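Local coordinates for 6-phosphogluconate dehydrogenase, NAD-binding (Mycolicibacterium smegmatis MC2 155, PDB 6SMT), which is an S-enantioselective imine reductase that binds NADPH and probably draws on this cofactor to reduce imines, at residues B[144-149]-B[162-167]; B[67-72]-B[154-159]. All blocks are in the same frame, centred on the assembly; numbering follows the deposited sequence.

Contact 1: residues B[144-149]-B[162-167]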
# COMPACT_ATOMS: atom_id res chain seq x y z
N GLY B 144 -19.28 -16.53 13.07
CA GLY B 144 -19.94 -17.67 13.72
C GLY B 144 -21.14 -17.19 14.51
O GLY B 144 -21.58 -16.06 14.32
N PRO B 145 -21.69 -18.05 15.36
CA PRO B 145 -22.95 -17.64 16.01
C PRO B 145 -22.83 -16.35 16.80
O PRO B 145 -21.95 -16.25 17.63
CB PRO B 145 -23.20 -18.85 16.90
CG PRO B 145 -22.59 -19.98 16.17
CD PRO B 145 -21.31 -19.43 15.56
N GLN B 146 -23.74 -15.41 16.58
CA GLN B 146 -23.71 -14.09 17.25
C GLN B 146 -23.75 -14.24 18.74
O GLN B 146 -22.96 -13.61 19.45
CB GLN B 146 -24.80 -13.14 16.77
CG GLN B 146 -24.54 -11.72 17.25
CD GLN B 146 -25.53 -10.73 16.66
OE1 GLN B 146 -26.50 -11.13 15.99
NE2 GLN B 146 -25.32 -9.45 16.95
N ALA B 147 -24.56 -15.13 19.25
CA ALA B 147 -24.67 -15.28 20.71
C ALA B 147 -23.40 -15.78 21.31
O ALA B 147 -23.11 -15.47 22.46
CB ALA B 147 -25.77 -16.28 21.00
N LEU B 148 -22.65 -16.60 20.57
CA LEU B 148 -21.39 -17.17 21.08
C LEU B 148 -20.34 -16.06 21.11
O LEU B 148 -19.56 -15.93 22.10
CB LEU B 148 -20.99 -18.33 20.17
CG LEU B 148 -19.70 -19.02 20.53
CD1 LEU B 148 -19.89 -19.67 21.89
CD2 LEU B 148 -19.40 -20.07 19.47
N PHE B 149 -20.27 -15.21 20.09
CA PHE B 149 -19.42 -14.02 20.15
C PHE B 149 -19.80 -13.17 21.39
O PHE B 149 -18.95 -12.75 22.11
CB PHE B 149 -19.55 -13.24 18.85
CG PHE B 149 -18.87 -11.91 18.91
CD1 PHE B 149 -17.49 -11.78 18.76
CD2 PHE B 149 -19.62 -10.77 19.05
CE1 PHE B 149 -16.88 -10.54 18.84
CE2 PHE B 149 -19.04 -9.54 19.09
CZ PHE B 149 -17.66 -9.42 19.03
N LEU B 162 -13.01 -5.28 18.50
CA LEU B 162 -13.59 -6.49 17.91
C LEU B 162 -14.68 -6.17 16.93
O LEU B 162 -15.48 -5.20 17.11
CB LEU B 162 -14.14 -7.37 19.04
CG LEU B 162 -13.31 -7.55 20.28
CD1 LEU B 162 -14.12 -8.42 21.22
CD2 LEU B 162 -11.94 -8.12 20.00
N THR B 163 -14.76 -6.92 15.84
CA THR B 163 -15.86 -6.78 14.88
C THR B 163 -16.42 -8.15 14.55
O THR B 163 -15.62 -8.98 14.08
CB THR B 163 -15.45 -6.13 13.53
OG1 THR B 163 -14.81 -4.88 13.81
CG2 THR B 163 -16.66 -5.87 12.65
N TRP B 164 -17.71 -8.36 14.80
CA TRP B 164 -18.40 -9.58 14.34
C TRP B 164 -18.93 -9.31 12.96
O TRP B 164 -19.71 -8.35 12.75
CB TRP B 164 -19.44 -10.00 15.38
CG TRP B 164 -20.25 -11.18 14.94
CD1 TRP B 164 -19.89 -12.47 15.14
CD2 TRP B 164 -21.54 -11.19 14.32
NE1 TRP B 164 -20.86 -13.30 14.68
CE2 TRP B 164 -21.90 -12.53 14.18
CE3 TRP B 164 -22.39 -10.18 13.89
CZ2 TRP B 164 -23.13 -12.92 13.64
CZ3 TRP B 164 -23.57 -10.56 13.27
CH2 TRP B 164 -23.91 -11.91 13.12
N VAL B 165 -18.55 -10.17 11.99
CA VAL B 165 -18.90 -9.91 10.58
C VAL B 165 -19.98 -10.82 10.06
O VAL B 165 -20.36 -10.69 8.88
CB VAL B 165 -17.64 -9.93 9.68
CG1 VAL B 165 -16.67 -8.88 10.13
CG2 VAL B 165 -16.97 -11.30 9.64
N GLY B 166 -20.51 -11.74 10.84
CA GLY B 166 -21.64 -12.55 10.40
C GLY B 166 -21.61 -13.99 10.85
O GLY B 166 -20.65 -14.46 11.50
N GLU B 167 -22.70 -14.69 10.57
CA GLU B 167 -22.93 -16.00 11.09
C GLU B 167 -22.14 -17.06 10.32
O GLU B 167 -21.80 -18.11 10.91
CB GLU B 167 -24.43 -16.37 10.96
CG GLU B 167 -25.34 -15.59 11.90
CD GLU B 167 -25.34 -16.20 13.29
OE1 GLU B 167 -25.26 -17.44 13.38
OE2 GLU B 167 -25.51 -15.45 14.27
O HOH W 1 -27.20 -13.32 14.29
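The beta-alpha-beta unit made by strand 139-143, helix 146-156 and strand 161-164, at one edge of the Rossmann-type sheet, brings Gly144 to Phe149, where the helix starts, against Leu162 to Glu167, which starts on strand 161-164 and continues into the following loop. Gly144 is gripped through both of its backbone polar atoms: its N donates to Gly166 O at 2.9 Å, with the hydrogen close to the line between them (169°), while its O accepts from Trp164 NE1, also at 2.9 Å. The indole meets that oxygen edge-on, in its own ring plane, but from above the carbonyl plane. Gln146 lies across the six-membered ring of Trp164: Gln146 CG sits over the face at 4.0 Å from the ring centroid, and the extended chain lays the amide nearly parallel to the indole, with 10° between the planes. Gly166 N covers the opposite face. Further along helix 146-156, the Phe149 ring has Trp164 CB over one face, 3.8 Å from its centroid, and Leu162 CB approaches the edge of that ring; Phe142 of the neighbouring strand also meets it. At the helix start, a bend in the Glu167 chain (chi2 -81°) turns the carboxylate back to the first turn, where Glu167 OE2 takes the Gln146 N hydrogen at 2.9 Å from above the carboxylate plane. One water donates to both Glu167 OE2 (2.7 Å) and Gln146 OE1 (2.9 Å), joining the two side-chain ends. With the backbone N-H of Gln146 and this water both donating to Glu167 OE2, and the positive end of the helix dipole nearby, the carboxylate is probably favoured in its ionised form, while the indole, bonded through its N-H and packed on both faces, probably has little freedom to rotate.

Contact 2: residues B[67-72]-B[154-159]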
# COMPACT_ATOMS: atom_id res chain seq x y z
N SER B 67 -9.82 -24.74 30.47
CA SER B 67 -10.48 -23.46 30.29
C SER B 67 -11.84 -23.51 29.59
O SER B 67 -12.12 -24.43 28.83
CB SER B 67 -9.57 -22.51 29.49
OG SER B 67 -8.24 -22.43 30.03
N ASP B 68 -12.60 -22.47 29.75
CA ASP B 68 -13.91 -22.35 29.06
C ASP B 68 -13.71 -21.94 27.60
O ASP B 68 -14.56 -22.31 26.78
CB ASP B 68 -14.79 -21.34 29.75
CG ASP B 68 -15.20 -21.75 31.16
OD1 ASP B 68 -15.24 -22.96 31.40
OD2 ASP B 68 -15.52 -20.86 31.91
N LEU B 69 -12.58 -21.34 27.27
CA LEU B 69 -12.31 -20.70 25.95
C LEU B 69 -10.92 -21.04 25.55
O LEU B 69 -10.01 -20.81 26.35
CB LEU B 69 -12.50 -19.19 26.11
CG LEU B 69 -12.22 -18.35 24.88
CD1 LEU B 69 -13.24 -18.67 23.79
CD2 LEU B 69 -12.30 -16.87 25.18
N ALA B 70 -10.72 -21.53 24.34
CA ALA B 70 -9.43 -21.88 23.78
C ALA B 70 -9.17 -21.08 22.49
O ALA B 70 -10.06 -21.09 21.64
CB ALA B 70 -9.26 -23.34 23.49
N LEU B 71 -8.06 -20.37 22.43
CA LEU B 71 -7.65 -19.64 21.23
C LEU B 71 -6.56 -20.42 20.54
O LEU B 71 -5.56 -20.81 21.23
CB LEU B 71 -7.11 -18.25 21.59
CG LEU B 71 -7.99 -17.45 22.52
CD1 LEU B 71 -7.37 -16.07 22.76
CD2 LEU B 71 -9.40 -17.31 22.04
N VAL B 72 -6.66 -20.70 19.24
CA VAL B 72 -5.66 -21.46 18.49
C VAL B 72 -4.95 -20.54 17.49
O VAL B 72 -5.58 -20.07 16.55
CB VAL B 72 -6.23 -22.71 17.83
CG1 VAL B 72 -5.10 -23.53 17.30
CG2 VAL B 72 -7.16 -23.51 18.76
N GLY B 154 -16.52 -10.20 26.39
CA GLY B 154 -15.93 -9.53 27.57
C GLY B 154 -14.49 -9.95 27.80
O GLY B 154 -13.64 -9.09 28.09
N VAL B 155 -14.15 -11.20 27.64
CA VAL B 155 -12.74 -11.67 27.63
C VAL B 155 -12.06 -11.11 26.39
O VAL B 155 -10.94 -10.59 26.45
CB VAL B 155 -12.69 -13.19 27.73
CG1 VAL B 155 -11.35 -13.75 27.33
CG2 VAL B 155 -13.09 -13.56 29.14
N LEU B 156 -12.67 -11.26 25.23
CA LEU B 156 -11.96 -10.95 23.96
C LEU B 156 -11.66 -9.44 23.93
O LEU B 156 -10.73 -9.04 23.24
CB LEU B 156 -12.86 -11.39 22.80
CG LEU B 156 -13.00 -12.91 22.59
CD1 LEU B 156 -14.08 -13.24 21.62
CD2 LEU B 156 -11.72 -13.59 22.22
N ASP B 157 -12.52 -8.59 24.48
CA ASP B 157 -12.33 -7.12 24.38
C ASP B 157 -11.01 -6.67 24.99
O ASP B 157 -10.55 -5.61 24.58
CB ASP B 157 -13.40 -6.40 25.19
CG ASP B 157 -14.70 -6.12 24.47
OD1 ASP B 157 -14.66 -6.00 23.21
OD2 ASP B 157 -15.75 -6.05 25.16
N THR B 158 -10.36 -7.51 25.82
CA THR B 158 -9.05 -7.15 26.37
C THR B 158 -7.98 -7.24 25.26
O THR B 158 -6.92 -6.66 25.44
CB THR B 158 -8.65 -8.05 27.55
OG1 THR B 158 -8.42 -9.39 27.16
CG2 THR B 158 -9.73 -8.17 28.60
N LEU B 159 -8.27 -7.86 24.11
CA LEU B 159 -7.21 -8.02 23.09
C LEU B 159 -7.17 -6.84 22.13
O LEU B 159 -6.12 -6.57 21.50
CB LEU B 159 -7.51 -9.28 22.31
CG LEU B 159 -7.52 -10.59 23.09
CD1 LEU B 159 -7.98 -11.69 22.19
CD2 LEU B 159 -6.11 -10.75 23.72
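Leu69 and Val155 bring strand 69-72, in the middle of the Rossmann-type sheet, against residues 154-159, on and just beyond the C-terminal part of helix 146-156, which packs on one face of that sheet. Leu69 is the first residue of the strand to touch. With CG anti to the backbone N (chi1 178°), its branch extends toward the helix, and Leu69 CD2 meets Val155 CG1 tip to tip at 3.9 Å; the same methyl lies at a looser 4.5 Å from Leu156 CD2. Two residues on, Leu71 points to the same side of the sheet. Its two methyls divide the work: Leu71 CD2 faces Leu156 CD2 at 4.4 Å, and Leu71 CD1 faces Leu159 CD1 at 4.5 Å. Leu156 CD2 is therefore approached by both strand leucines. Ile97 of the adjoining strand touches Leu69, Leu71 and Leu156, and helix 20-31 packs on Leu159, so the small patch belongs to a wider apolar layer. Within 154-159, Val155 O accepts from both the backbone N and the hydroxyl of Thr158, with Thr158 OG1 at 2.9 Å. All four approaches are methyl to methyl, and the two segments bury only 146 Å² between them. Contacts of this kind probably contribute to holding helix and sheet together by exclusion of water and fit of shape, while strand 69-72 makes backbone bonds to strands 12-16 and 95-98.

From the N terminus the chain first lays down 67-72, an inner strand of the sheet, and goes on through helices 77-87 and 104-116, strands 95-98 and 120-126, and the antiparallel strand 139-143 to 144-149. Contact 2 closes its long loop of 81 residues when the chain reaches 154-159; contact 1 closes a short one of 12 residues at 162-167. Their segments alternate, so the loops cross instead of nesting. Helix 146-156 serves both: its N-terminal part is tied to strand 161-164 and the loop after it, its C-terminal part packs on the inner strand 69-72. The contacts, centred 14 Å apart, also touch directly, with Leu162 CD2 packed 3.6 Å from Leu156 O.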